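Local coordinates for protein aspartate--tRNA(Asp/Asn) ligase (Sulfolobus tokodaii, PDB 1WYD) that probably attaches L-aspartate, activated by ATP, to both tRNA(Asp) and tRNA(Asn), as a non-discriminating class II aminoacyl-tRNA synthetase working as a homodimer, at residues G23-L28 against S67-R72; G33-I38 against V48-N53; V133-S138 against G257-K262; P159-S164 against A182-S187; L190-M195 against D227-F232. All coordinates share one frame; numbering follows the deposited sequence.

Contact 1. Residues G23-L28 against S67-R72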
# COMPACT_ATOMS: atom_id res chain seq x y z
N GLY B 23 28.63 -7.37 -2.51
CA GLY B 23 28.06 -6.21 -3.16
C GLY B 23 28.60 -5.91 -4.52
O GLY B 23 29.08 -6.79 -5.22
N TRP B 24 28.50 -4.63 -4.88
CA TRP B 24 28.82 -4.13 -6.21
C TRP B 24 30.15 -3.40 -6.24
O TRP B 24 30.48 -2.59 -5.36
CB TRP B 24 27.70 -3.18 -6.67
CG TRP B 24 26.43 -3.87 -7.07
CD1 TRP B 24 26.12 -4.38 -8.32
CD2 TRP B 24 25.32 -4.17 -6.23
NE1 TRP B 24 24.87 -4.97 -8.30
CE2 TRP B 24 24.35 -4.86 -7.03
CE3 TRP B 24 25.01 -3.91 -4.89
CZ2 TRP B 24 23.11 -5.27 -6.54
CZ3 TRP B 24 23.77 -4.34 -4.39
CH2 TRP B 24 22.84 -5.00 -5.21
N VAL B 25 30.93 -3.71 -7.26
CA VAL B 25 32.10 -2.94 -7.63
C VAL B 25 31.70 -1.53 -8.03
O VAL B 25 31.31 -1.28 -9.17
CB VAL B 25 32.85 -3.64 -8.77
CG1 VAL B 25 34.04 -2.78 -9.26
CG2 VAL B 25 33.31 -5.06 -8.32
N HIS B 26 31.83 -0.60 -7.08
CA HIS B 26 31.57 0.82 -7.30
C HIS B 26 32.68 1.58 -8.07
O HIS B 26 32.39 2.37 -8.98
CB HIS B 26 31.35 1.50 -5.94
CG HIS B 26 30.71 2.84 -6.04
ND1 HIS B 26 29.35 3.01 -6.15
CD2 HIS B 26 31.25 4.09 -6.06
CE1 HIS B 26 29.08 4.30 -6.23
NE2 HIS B 26 30.21 4.97 -6.19
N LEU B 27 33.93 1.38 -7.65
CA LEU B 27 35.10 1.99 -8.29
C LEU B 27 36.27 1.07 -8.17
O LEU B 27 36.32 0.23 -7.28
CB LEU B 27 35.51 3.31 -7.64
CG LEU B 27 34.80 4.59 -8.02
CD1 LEU B 27 34.77 5.49 -6.76
CD2 LEU B 27 35.46 5.28 -9.22
N LEU B 28 37.24 1.29 -9.05
CA LEU B 28 38.39 0.43 -9.19
C LEU B 28 39.57 1.36 -9.50
O LEU B 28 39.58 2.02 -10.54
CB LEU B 28 38.14 -0.55 -10.35
CG LEU B 28 38.09 -2.09 -10.22
CD1 LEU B 28 37.77 -2.64 -8.82
CD2 LEU B 28 37.14 -2.70 -11.30
N SER B 67 29.81 -5.19 -11.46
CA SER B 67 29.86 -6.61 -11.12
C SER B 67 29.56 -6.85 -9.66
O SER B 67 29.87 -6.02 -8.77
CB SER B 67 31.22 -7.19 -11.43
OG SER B 67 31.56 -6.93 -12.77
N VAL B 68 28.96 -8.00 -9.39
CA VAL B 68 28.57 -8.34 -8.05
C VAL B 68 29.60 -9.30 -7.49
O VAL B 68 29.87 -10.35 -8.10
CB VAL B 68 27.17 -8.97 -8.04
CG1 VAL B 68 26.81 -9.47 -6.68
CG2 VAL B 68 26.12 -7.98 -8.60
N ILE B 69 30.20 -8.94 -6.36
CA ILE B 69 31.22 -9.79 -5.77
C ILE B 69 30.98 -10.13 -4.31
O ILE B 69 30.23 -9.45 -3.59
CB ILE B 69 32.70 -9.23 -5.99
CG1 ILE B 69 33.01 -7.98 -5.15
CG2 ILE B 69 33.01 -9.01 -7.43
CD1 ILE B 69 34.47 -7.55 -5.23
N GLN B 70 31.61 -11.22 -3.90
CA GLN B 70 31.79 -11.62 -2.51
C GLN B 70 33.25 -11.34 -2.19
O GLN B 70 34.14 -11.72 -2.96
CB GLN B 70 31.57 -13.11 -2.41
CG GLN B 70 30.72 -13.56 -1.27
CD GLN B 70 30.48 -15.07 -1.30
OE1 GLN B 70 30.16 -15.67 -0.27
NE2 GLN B 70 30.63 -15.67 -2.47
N VAL B 71 33.51 -10.68 -1.07
CA VAL B 71 34.89 -10.51 -0.62
C VAL B 71 35.12 -10.88 0.86
O VAL B 71 34.51 -10.31 1.77
CB VAL B 71 35.49 -9.11 -1.02
CG1 VAL B 71 34.63 -7.95 -0.52
CG2 VAL B 71 36.90 -8.96 -0.52
N ARG B 72 35.97 -11.87 1.08
CA ARG B 72 36.45 -12.26 2.40
C ARG B 72 37.84 -11.66 2.63
O ARG B 72 38.76 -11.88 1.83
CB ARG B 72 36.51 -13.77 2.47
CG ARG B 72 37.14 -14.32 3.74
CD ARG B 72 36.91 -15.82 3.94
NE ARG B 72 37.72 -16.62 3.03
CZ ARG B 72 39.06 -16.73 3.09
NH1 ARG B 72 39.76 -16.10 4.04
NH2 ARG B 72 39.70 -17.49 2.21

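Contact 2. Residues G33-I38 against V48-N53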
# COMPACT_ATOMS: atom_id res chain seq x y z
N GLY B 33 51.06 -0.39 -6.88
CA GLY B 33 50.92 -1.82 -7.03
C GLY B 33 49.78 -2.43 -6.19
O GLY B 33 49.62 -3.65 -6.16
N LYS B 34 49.00 -1.59 -5.51
CA LYS B 34 47.79 -2.06 -4.82
C LYS B 34 46.53 -1.72 -5.61
O LYS B 34 46.46 -0.67 -6.25
CB LYS B 34 47.70 -1.48 -3.41
CG LYS B 34 48.71 -2.06 -2.47
CD LYS B 34 48.72 -1.30 -1.16
CE LYS B 34 49.21 -2.20 -0.04
NZ LYS B 34 50.39 -3.03 -0.45
N LYS B 35 45.56 -2.63 -5.55
CA LYS B 35 44.26 -2.43 -6.17
C LYS B 35 43.27 -2.01 -5.11
O LYS B 35 43.09 -2.70 -4.10
CB LYS B 35 43.77 -3.72 -6.84
CG LYS B 35 42.40 -3.56 -7.52
CD LYS B 35 42.24 -4.45 -8.76
CE LYS B 35 43.40 -4.30 -9.76
NZ LYS B 35 43.14 -3.27 -10.81
N PHE B 36 42.61 -0.89 -5.35
CA PHE B 36 41.60 -0.42 -4.43
C PHE B 36 40.21 -0.63 -5.02
O PHE B 36 39.92 -0.18 -6.11
CB PHE B 36 41.86 1.05 -4.11
CG PHE B 36 43.05 1.28 -3.23
CD1 PHE B 36 44.29 1.56 -3.79
CD2 PHE B 36 42.94 1.21 -1.86
CE1 PHE B 36 45.42 1.78 -2.98
CE2 PHE B 36 44.06 1.42 -1.04
CZ PHE B 36 45.30 1.70 -1.60
N ILE B 37 39.35 -1.35 -4.30
CA ILE B 37 37.97 -1.51 -4.73
C ILE B 37 37.05 -0.79 -3.78
O ILE B 37 36.97 -1.19 -2.63
CB ILE B 37 37.58 -3.01 -4.80
CG1 ILE B 37 38.67 -3.85 -5.49
CG2 ILE B 37 36.26 -3.17 -5.53
CD1 ILE B 37 38.39 -5.32 -5.45
N ILE B 38 36.36 0.26 -4.24
CA ILE B 38 35.23 0.77 -3.49
C ILE B 38 34.05 -0.19 -3.80
O ILE B 38 33.63 -0.36 -4.96
CB ILE B 38 34.88 2.26 -3.81
CG1 ILE B 38 36.07 3.22 -3.68
CG2 ILE B 38 33.72 2.76 -2.94
CD1 ILE B 38 36.96 3.06 -2.45
N VAL B 48 37.99 -1.68 -0.13
CA VAL B 48 38.76 -2.89 0.01
C VAL B 48 40.10 -2.74 -0.69
O VAL B 48 40.21 -2.05 -1.70
CB VAL B 48 37.95 -4.24 -0.34
CG1 VAL B 48 36.49 -3.97 -0.66
CG2 VAL B 48 38.62 -5.15 -1.40
N VAL B 49 41.12 -3.37 -0.11
CA VAL B 49 42.46 -3.37 -0.66
C VAL B 49 42.87 -4.81 -1.05
O VAL B 49 42.55 -5.77 -0.36
CB VAL B 49 43.49 -2.70 0.32
CG1 VAL B 49 44.79 -2.30 -0.39
CG2 VAL B 49 42.88 -1.47 0.99
N VAL B 50 43.54 -4.92 -2.19
CA VAL B 50 44.12 -6.18 -2.65
C VAL B 50 45.56 -5.86 -2.96
O VAL B 50 45.85 -5.21 -3.97
CB VAL B 50 43.45 -6.71 -3.96
CG1 VAL B 50 43.59 -8.22 -4.05
CG2 VAL B 50 41.98 -6.32 -4.05
N ASP B 51 46.48 -6.27 -2.08
CA ASP B 51 47.90 -6.06 -2.35
C ASP B 51 48.42 -7.12 -3.31
O ASP B 51 47.74 -8.11 -3.58
CB ASP B 51 48.77 -5.90 -1.08
CG ASP B 51 48.53 -6.98 -0.05
OD1 ASP B 51 48.48 -8.18 -0.43
OD2 ASP B 51 48.43 -6.72 1.19
N LYS B 52 49.62 -6.87 -3.84
CA LYS B 52 50.22 -7.70 -4.87
C LYS B 52 50.25 -9.20 -4.56
O LYS B 52 49.97 -10.01 -5.42
CB LYS B 52 51.64 -7.19 -5.21
CG LYS B 52 51.68 -5.97 -6.14
CD LYS B 52 51.66 -6.37 -7.64
CE LYS B 52 51.32 -5.18 -8.57
NZ LYS B 52 51.36 -5.54 -10.03
N ASN B 53 50.61 -9.56 -3.33
CA ASN B 53 50.88 -10.97 -3.05
C ASN B 53 49.69 -11.78 -2.52
O ASN B 53 49.85 -12.96 -2.17
CB ASN B 53 52.19 -11.18 -2.23
CG ASN B 53 52.33 -10.22 -1.04
OD1 ASN B 53 51.98 -9.04 -1.12
ND2 ASN B 53 52.86 -10.73 0.09

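Contact 3. Residues V133-S138 against G257-K262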
# COMPACT_ATOMS: atom_id res chain seq x y z
N VAL B 133 16.54 8.71 -2.14
CA VAL B 133 15.14 9.00 -2.43
C VAL B 133 14.30 7.78 -2.13
O VAL B 133 13.26 7.87 -1.50
CB VAL B 133 14.96 9.48 -3.89
CG1 VAL B 133 13.51 9.84 -4.18
CG2 VAL B 133 15.84 10.69 -4.12
N ILE B 134 14.78 6.62 -2.54
CA ILE B 134 14.02 5.39 -2.43
C ILE B 134 13.84 5.08 -0.94
O ILE B 134 12.77 4.70 -0.48
CB ILE B 134 14.79 4.27 -3.17
CG1 ILE B 134 14.78 4.54 -4.68
CG2 ILE B 134 14.26 2.90 -2.77
CD1 ILE B 134 15.54 3.51 -5.54
N LYS B 135 14.91 5.28 -0.20
CA LYS B 135 14.89 5.10 1.26
C LYS B 135 13.95 6.04 2.01
O LYS B 135 13.22 5.61 2.89
CB LYS B 135 16.31 5.13 1.82
CG LYS B 135 17.03 3.82 1.55
CD LYS B 135 18.45 3.75 2.13
CE LYS B 135 19.45 4.45 1.27
NZ LYS B 135 20.87 4.12 1.70
N ILE B 136 13.92 7.31 1.61
CA ILE B 136 13.12 8.32 2.31
C ILE B 136 11.64 8.10 2.10
O ILE B 136 10.83 8.32 3.03
CB ILE B 136 13.53 9.75 1.86
CG1 ILE B 136 14.83 10.17 2.55
CG2 ILE B 136 12.44 10.80 2.12
CD1 ILE B 136 15.41 11.48 2.00
N GLN B 137 11.27 7.72 0.87
CA GLN B 137 9.90 7.40 0.55
C GLN B 137 9.38 6.32 1.48
O GLN B 137 8.26 6.40 1.94
CB GLN B 137 9.78 6.94 -0.93
CG GLN B 137 8.34 6.91 -1.40
CD GLN B 137 8.15 6.58 -2.90
OE1 GLN B 137 8.15 5.42 -3.30
NE2 GLN B 137 7.93 7.60 -3.70
N SER B 138 10.20 5.31 1.77
CA SER B 138 9.75 4.15 2.53
C SER B 138 9.51 4.53 3.98
O SER B 138 8.53 4.08 4.63
CB SER B 138 10.80 3.03 2.46
OG SER B 138 10.40 1.92 3.28
N GLY B 257 16.54 9.32 8.60
CA GLY B 257 17.15 9.57 7.31
C GLY B 257 18.23 10.64 7.27
O GLY B 257 18.38 11.33 6.26
N LYS B 258 18.95 10.79 8.38
CA LYS B 258 20.00 11.79 8.56
C LYS B 258 21.00 11.70 7.43
O LYS B 258 21.33 12.70 6.79
CB LYS B 258 20.74 11.49 9.86
CG LYS B 258 21.26 12.68 10.64
CD LYS B 258 21.98 12.20 11.91
CE LYS B 258 23.05 13.21 12.40
NZ LYS B 258 23.92 12.64 13.49
N GLU B 259 21.45 10.46 7.20
CA GLU B 259 22.46 10.12 6.20
C GLU B 259 21.96 10.40 4.78
O GLU B 259 22.69 10.93 3.94
CB GLU B 259 22.93 8.66 6.43
CG GLU B 259 23.96 8.09 5.47
CD GLU B 259 23.67 6.63 5.05
OE1 GLU B 259 23.70 5.71 5.92
OE2 GLU B 259 23.40 6.40 3.82
N GLU B 260 20.68 10.12 4.54
CA GLU B 260 20.06 10.28 3.23
C GLU B 260 19.91 11.76 2.90
O GLU B 260 20.28 12.19 1.80
CB GLU B 260 18.72 9.54 3.18
CG GLU B 260 18.82 8.02 2.98
CD GLU B 260 19.32 7.25 4.20
OE1 GLU B 260 19.83 6.10 4.01
OE2 GLU B 260 19.21 7.77 5.34
N LEU B 261 19.44 12.54 3.87
CA LEU B 261 19.40 13.99 3.72
C LEU B 261 20.78 14.62 3.46
O LEU B 261 20.93 15.60 2.69
CB LEU B 261 18.76 14.61 4.96
CG LEU B 261 17.25 14.42 5.11
CD1 LEU B 261 16.81 14.82 6.49
CD2 LEU B 261 16.47 15.23 4.06
N LYS B 262 21.79 14.05 4.13
CA LYS B 262 23.18 14.45 3.96
C LYS B 262 23.58 14.26 2.49
O LYS B 262 23.98 15.21 1.83
CB LYS B 262 24.06 13.67 4.93
CG LYS B 262 25.37 14.33 5.30
CD LYS B 262 26.50 13.29 5.55
CE LYS B 262 27.89 13.96 5.52
NZ LYS B 262 29.04 13.03 5.73

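Contact 4. Residues P159-S164 against A182-S187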
# COMPACT_ATOMS: atom_id res chain seq x y z
N PRO B 159 -11.54 -0.60 -5.05
CA PRO B 159 -11.41 -1.06 -6.45
C PRO B 159 -10.69 -0.02 -7.29
O PRO B 159 -10.91 1.20 -7.15
CB PRO B 159 -12.85 -1.20 -6.91
CG PRO B 159 -13.60 -1.39 -5.67
CD PRO B 159 -12.94 -0.51 -4.62
N LYS B 160 -9.80 -0.50 -8.14
CA LYS B 160 -9.09 0.38 -9.03
C LYS B 160 -9.78 0.45 -10.41
O LYS B 160 -9.67 1.47 -11.10
CB LYS B 160 -7.61 -0.03 -9.15
CG LYS B 160 -6.82 -0.00 -7.84
CD LYS B 160 -7.03 1.32 -7.14
CE LYS B 160 -6.70 1.26 -5.68
NZ LYS B 160 -7.07 2.49 -5.01
N ILE B 161 -10.45 -0.62 -10.80
CA ILE B 161 -11.25 -0.62 -12.02
C ILE B 161 -12.70 -0.34 -11.69
O ILE B 161 -13.30 -1.09 -10.90
CB ILE B 161 -11.17 -1.98 -12.76
CG1 ILE B 161 -9.75 -2.22 -13.24
CG2 ILE B 161 -12.18 -1.98 -13.95
CD1 ILE B 161 -9.52 -3.58 -13.80
N ILE B 162 -13.26 0.71 -12.31
CA ILE B 162 -14.60 1.17 -11.98
C ILE B 162 -15.48 1.32 -13.22
O ILE B 162 -14.95 1.44 -14.33
CB ILE B 162 -14.53 2.50 -11.26
CG1 ILE B 162 -13.87 3.57 -12.14
CG2 ILE B 162 -13.82 2.31 -9.87
CD1 ILE B 162 -13.94 5.00 -11.53
N ALA B 163 -16.79 1.33 -13.04
CA ALA B 163 -17.69 1.45 -14.16
C ALA B 163 -17.72 2.86 -14.76
O ALA B 163 -17.57 3.01 -15.95
CB ALA B 163 -19.08 0.98 -13.79
N SER B 164 -17.95 3.88 -13.94
CA SER B 164 -18.06 5.23 -14.46
C SER B 164 -17.38 6.19 -13.52
O SER B 164 -17.19 5.87 -12.37
CB SER B 164 -19.53 5.63 -14.70
OG SER B 164 -20.30 5.54 -13.50
N ALA B 182 -14.52 -0.30 -19.14
CA ALA B 182 -14.39 0.29 -17.78
C ALA B 182 -13.20 1.22 -17.73
O ALA B 182 -12.56 1.47 -18.75
CB ALA B 182 -14.31 -0.77 -16.72
N PHE B 183 -12.91 1.74 -16.56
CA PHE B 183 -11.84 2.71 -16.40
C PHE B 183 -10.99 2.55 -15.09
O PHE B 183 -11.41 1.93 -14.09
CB PHE B 183 -12.42 4.13 -16.48
CG PHE B 183 -13.45 4.35 -17.59
CD1 PHE B 183 -14.83 4.27 -17.32
CD2 PHE B 183 -13.03 4.69 -18.90
CE1 PHE B 183 -15.77 4.46 -18.37
CE2 PHE B 183 -13.96 4.89 -19.93
CZ PHE B 183 -15.33 4.77 -19.66
N LEU B 184 -9.81 3.14 -15.14
CA LEU B 184 -8.91 3.19 -14.04
C LEU B 184 -9.30 4.38 -13.11
O LEU B 184 -9.42 5.56 -13.55
CB LEU B 184 -7.47 3.35 -14.59
CG LEU B 184 -6.66 2.14 -15.00
CD1 LEU B 184 -5.17 2.47 -15.11
CD2 LEU B 184 -6.84 0.99 -14.03
N ALA B 185 -9.52 4.07 -11.85
CA ALA B 185 -9.89 5.09 -10.86
C ALA B 185 -8.88 6.22 -10.76
O ALA B 185 -7.69 5.99 -10.90
CB ALA B 185 -10.07 4.43 -9.50
N GLN B 186 -9.33 7.44 -10.49
CA GLN B 186 -8.36 8.53 -10.23
C GLN B 186 -8.13 8.77 -8.74
O GLN B 186 -7.29 9.57 -8.35
CB GLN B 186 -8.77 9.83 -10.91
CG GLN B 186 -9.92 10.53 -10.21
CD GLN B 186 -10.20 11.89 -10.76
OE1 GLN B 186 -9.28 12.64 -11.09
NE2 GLN B 186 -11.47 12.23 -10.89
N SER B 187 -8.91 8.11 -7.90
CA SER B 187 -8.79 8.36 -6.47
C SER B 187 -9.74 7.38 -5.83
O SER B 187 -10.63 6.91 -6.52
CB SER B 187 -9.18 9.80 -6.18
OG SER B 187 -10.45 9.90 -5.56

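Contact 5. Residues L190-M195 against D227-F232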
# COMPACT_ATOMS: atom_id res chain seq x y z
N LEU B 190 -15.08 7.85 -3.61
CA LEU B 190 -16.36 7.29 -3.22
C LEU B 190 -16.20 6.13 -2.24
O LEU B 190 -16.94 6.05 -1.25
CB LEU B 190 -17.16 6.80 -4.45
CG LEU B 190 -18.37 5.88 -4.17
CD1 LEU B 190 -19.52 6.63 -3.48
CD2 LEU B 190 -18.89 5.21 -5.47
N TYR B 191 -15.23 5.25 -2.50
CA TYR B 191 -15.09 4.03 -1.72
C TYR B 191 -14.62 4.28 -0.28
O TYR B 191 -15.08 3.58 0.64
CB TYR B 191 -14.22 3.03 -2.45
CG TYR B 191 -14.91 2.54 -3.73
CD1 TYR B 191 -14.64 3.14 -4.97
CD2 TYR B 191 -15.88 1.52 -3.69
CE1 TYR B 191 -15.28 2.71 -6.15
CE2 TYR B 191 -16.52 1.09 -4.85
CZ TYR B 191 -16.22 1.69 -6.08
OH TYR B 191 -16.85 1.29 -7.24
N LYS B 192 -13.78 5.29 -0.08
CA LYS B 192 -13.24 5.56 1.24
C LYS B 192 -14.30 6.25 2.08
O LYS B 192 -14.40 6.03 3.28
CB LYS B 192 -11.91 6.34 1.18
CG LYS B 192 -12.01 7.73 0.64
CD LYS B 192 -10.65 8.36 0.42
CE LYS B 192 -10.83 9.86 0.16
NZ LYS B 192 -9.59 10.60 -0.08
N GLU B 193 -15.15 7.05 1.42
CA GLU B 193 -16.32 7.61 2.10
C GLU B 193 -17.19 6.48 2.59
O GLU B 193 -17.62 6.48 3.74
CB GLU B 193 -17.11 8.54 1.19
CG GLU B 193 -16.31 9.74 0.69
CD GLU B 193 -17.19 10.86 0.18
OE1 GLU B 193 -18.19 11.22 0.86
OE2 GLU B 193 -16.87 11.43 -0.90
N LEU B 194 -17.44 5.52 1.70
CA LEU B 194 -18.25 4.36 2.01
C LEU B 194 -17.70 3.59 3.20
O LEU B 194 -18.47 3.21 4.10
CB LEU B 194 -18.35 3.40 0.80
CG LEU B 194 -19.12 3.92 -0.43
CD1 LEU B 194 -19.50 2.78 -1.33
CD2 LEU B 194 -20.35 4.74 -0.05
N MET B 195 -16.40 3.33 3.17
CA MET B 195 -15.74 2.56 4.21
C MET B 195 -15.64 3.40 5.48
O MET B 195 -15.57 2.85 6.56
CB MET B 195 -14.34 2.11 3.80
CG MET B 195 -14.32 1.15 2.65
SD MET B 195 -15.02 -0.40 3.08
CE MET B 195 -13.70 -1.10 4.02
N ASP B 227 -4.51 8.55 1.08
CA ASP B 227 -5.89 8.98 1.34
C ASP B 227 -6.37 8.64 2.71
O ASP B 227 -6.05 7.55 3.25
CB ASP B 227 -6.86 8.35 0.33
CG ASP B 227 -6.83 9.04 -0.99
OD1 ASP B 227 -7.51 10.09 -1.16
OD2 ASP B 227 -6.12 8.63 -1.92
N VAL B 228 -7.21 9.52 3.24
CA VAL B 228 -7.68 9.43 4.61
C VAL B 228 -9.08 9.94 4.66
O VAL B 228 -9.37 10.99 4.09
CB VAL B 228 -6.77 10.26 5.50
CG1 VAL B 228 -7.35 10.45 6.90
CG2 VAL B 228 -5.38 9.63 5.52
N GLU B 229 -9.96 9.22 5.33
CA GLU B 229 -11.36 9.61 5.40
C GLU B 229 -11.77 9.37 6.84
O GLU B 229 -11.48 8.32 7.40
CB GLU B 229 -12.21 8.79 4.40
CG GLU B 229 -13.53 9.45 3.96
CD GLU B 229 -13.36 10.79 3.22
OE1 GLU B 229 -14.30 11.60 3.20
OE2 GLU B 229 -12.30 11.04 2.61
N MET B 230 -12.42 10.35 7.46
CA MET B 230 -12.67 10.33 8.89
C MET B 230 -14.13 10.68 9.19
O MET B 230 -14.58 11.78 8.92
CB MET B 230 -11.69 11.28 9.60
CG MET B 230 -11.68 11.18 11.11
SD MET B 230 -10.68 12.50 11.99
CE MET B 230 -10.19 11.56 13.32
N ALA B 231 -14.89 9.71 9.69
CA ALA B 231 -16.25 9.99 10.12
C ALA B 231 -16.28 10.80 11.42
O ALA B 231 -15.35 10.71 12.26
CB ALA B 231 -17.08 8.71 10.23
N PHE B 232 -17.34 11.63 11.52
CA PHE B 232 -17.57 12.58 12.62
C PHE B 232 -16.43 13.56 12.74
O PHE B 232 -15.84 13.74 13.80
CB PHE B 232 -17.88 11.88 13.96
CG PHE B 232 -19.00 10.88 13.86
CD1 PHE B 232 -18.73 9.52 13.75
CD2 PHE B 232 -20.32 11.31 13.81
CE1 PHE B 232 -19.78 8.59 13.63
CE2 PHE B 232 -21.36 10.39 13.68
CZ PHE B 232 -21.10 9.03 13.60

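Contact 1. Residues G23-L28 against S67-R72
Trp24 and Val68 form a non-hydrogen-bonded antiparallel pair whose side chains leave the same face of the sheet and run side by side. The indole CG stands anti to the carbonyl carbon (chi1 -74°), and this brings the pyrrole part of the ring system over to the valine, where Trp24 NE1 lies 3.3 Å from Val68 CG2. That methyl comes in obliquely. The N-H itself is spent on the second subunit, on the carbonyl O of Gly390 there. With an alanine here, Val68 CG2 would probably lose its indole neighbour and the Gly390 carbonyl of the second subunit its donor. Past the last bridge Val25 points toward the other strand, and its CG2 meets Ile69 CG2 at 4.1 Å. Gly23 and Ile69 exchange two backbone hydrogen bonds, and Val25 N to Ser67 O adds a third at 3.0 Å. Gly23 has backbone angles at which a CB would jam against the preceding carbonyl. The short segments 23-28 and 68-72 run at 106° to each other, and a classic beta bulge at His26 and Leu27, opposite Ile38, bends strand 18-31. Such a strongly coiled strand, shared between two neighbours, is characteristic of the OB-fold barrel, here the nucleic-acid-binding domain.

Contact 2. Residues G33-I38 against V48-N53
Val48 and Ile37 sit opposite each other as a hydrogen-bonded antiparallel pair, and with Val50 they make up the apolar side of this contact. Ile37 N donates a hydrogen bond to Val48 O over 2.8 Å, and Val48 N one to Ile37 O over 2.7 Å. The isoleucine's CG1 lies anti to its carbonyl carbon (chi1 -46°) and the chain then runs straight on, which carries its end across the neighbouring strand. There Ile37 CD1 lies 4.1 Å from Val48 CG2 and 4.0 Å from Val50 CG2. Strands 34-41 and 44-50 are consecutive and form a beta hairpin of the OB-fold domain; Val48 also packs on Trp21 of strand 18-31 and on Leu87 of strand 85-89, consistent with this face looking into the barrel. Val50 is paired with Lys35 by two further backbone bonds, and the lysine's bent chain leads its NZ away to a salt bridge with Asp30. The other face belongs to Phe36 and Val49, which point the same way, ring atom CE2 of Phe36 meeting Val49 CG2 at 3.7 Å. Toward the open end of the hairpin Lys34 lies alongside Asp51, but Lys34 NZ stays 4.5 Å from Asp51 OD2, too far for a salt bridge. Past it, Lys52 lays CG 3.1 Å from the carbonyl O of Gly33.

Contact 3. Residues V133-S138 against G257-K262
Ile136 and Gly257 mark the closest backbone approach in this helix-helix contact of the class II catalytic domain, their CA atoms 6.5 Å apart, although the axes of the short helical segments 133-138 and 258-262 come no nearer than 9.7 Å. The two run in broadly opposing directions, at 139°. Gly257 occupies the N-cap position of the second helix and is also the first residue to leave helical angles after the helix before it, so one helix leads straight into the next. In the gap Lys135 and Glu260 cross at about a right angle. The lysine is bent at chi3 (-81°), which turns its outer half toward the glutamate, and Lys135 NZ makes a weak hydrogen bond, part of a salt bridge, to Glu260 OE1 at 3.2 Å. Its aliphatic part is used as well: Lys135 CB and CE each lie 4.0 Å from Glu260 CG. A second carboxylate, that of Glu259, stays beyond salt-bridge distance but is likely to add to the negative field around the ammonium. Beside this charged pair Ile136 slides past Glu260 in the opposite direction, Ile136 CG1 4.0 Å from Glu260 CB, and its tip just reaches Leu261 CD2. Ile136 and Leu261 both rest on Ile253 of helix 235-256, and Ile136 also packs on Met405 of helix 401-409, while Lys135 leans on Ile154 of the second subunit.

Contact 4. Residues P159-S164 against A182-S187
Ile162 and Phe183 form a hydrogen-bonded antiparallel pair in a small three-stranded sheet of the class II catalytic domain, in which 161-162 is an edge strand within the chain and 180-184 the central one. Ile162 N bonds to Phe183 O at 2.8 Å, and Phe183 N answers to Ile162 O at 3.0 Å. Two residues further along, Ala185 N reaches Lys160 O.

The side chain of Ile162 can be followed outward. From CB the longer branch takes the position between backbone N and carbonyl carbon (chi1 61°), which sets Ile162 CG1 3.5 Å from Phe183 O. Ile162 CD1 then continues in an extended line to Ala185 CA at 4.1 Å. The other branch, CG2, lies loosely against Ala185 CB and also packs on Tyr191 of helix 189-199. On the opposite face Ile161 directs CG2 to Ala182 CB, 3.7 Å away, while Leu184 CD2 only loosely approaches Ile161 CG1.

The second subunit closes over this edge: Glu222 of that chain accepts a hydrogen bond from Lys160 N, and its Arg422 donates to Ile161 O. The charged end of Lys160 turns back within its own chain to a salt bridge with Glu204. Next door, Gln186 holds Arg210, a predicted aspartate- and ATP-binding residue, through OE1 to NE. At the far end the phenyl ring of Phe183 presents its edge to a carbonyl, with Phe183 CD1 3.3 Å from Ala163 O.

Contact 5. Residues L190-M195 against D227-F232
A lysine buried between two carboxylates is the striking feature: Lys192 reaches from helix 189-199 to Asp227 and Glu229, alternate residues of strand 222-231. Its NZ is modelled 2.4 Å from Asp227 OD1, a salt bridge whose length is too short to be taken literally. A second, long salt bridge of 3.8 Å joins Lys192 NZ to Glu229 OE2. The lysine starts with CG between backbone N and carbonyl carbon (chi1 66°) and is extended from there, crossing both acidic side chains at about a right angle. Lys192 CE lies 3.1 Å from Glu229 OE2. Glu229 bends at chi2 (62°), folding its carboxylate back beside Lys192 and next to Glu193 CG, 3.7 Å from Glu229 OE1. OE2 is also bound by Arg359, a predicted aspartate-binding residue, so Glu229 probably positions that arginine from the second shell. A glutamine in place of Glu229 would probably leave Arg359 without its counter-charge and Lys192 with Asp227 as its sole acidic mate here. Residues 189-192 belong to the predicted aspartate region, consistent with a place at the active site of the class II domain. Segment 190-195 runs at 35° to strand segment 227-231, in broadly the same direction, with strands 201-209 and 394-400 flanking 222-231 in the sheet.

Overall arrangement
Contacts 1 and 2 belong to the OB-fold domain and share its sheet: 33-38 against 48-53 is nested within the loop closed by contact 1, and the two touch where His26 N probably bonds to Ile38 O. Contacts 3, 4 and 5 lie in the catalytic domain, with 4 and 5 nested inside the loop closed by 3 and joined to each other through Tyr191, which packs on Pro159 and Ile162. All are buried except contact 2, which is partly exposed and is not touched by the second subunit. Strand pairing carries 1, 2 and 4; charged side chains carry 3 and 5. The centres of contacts 2 and 5 stand about 60 Å apart.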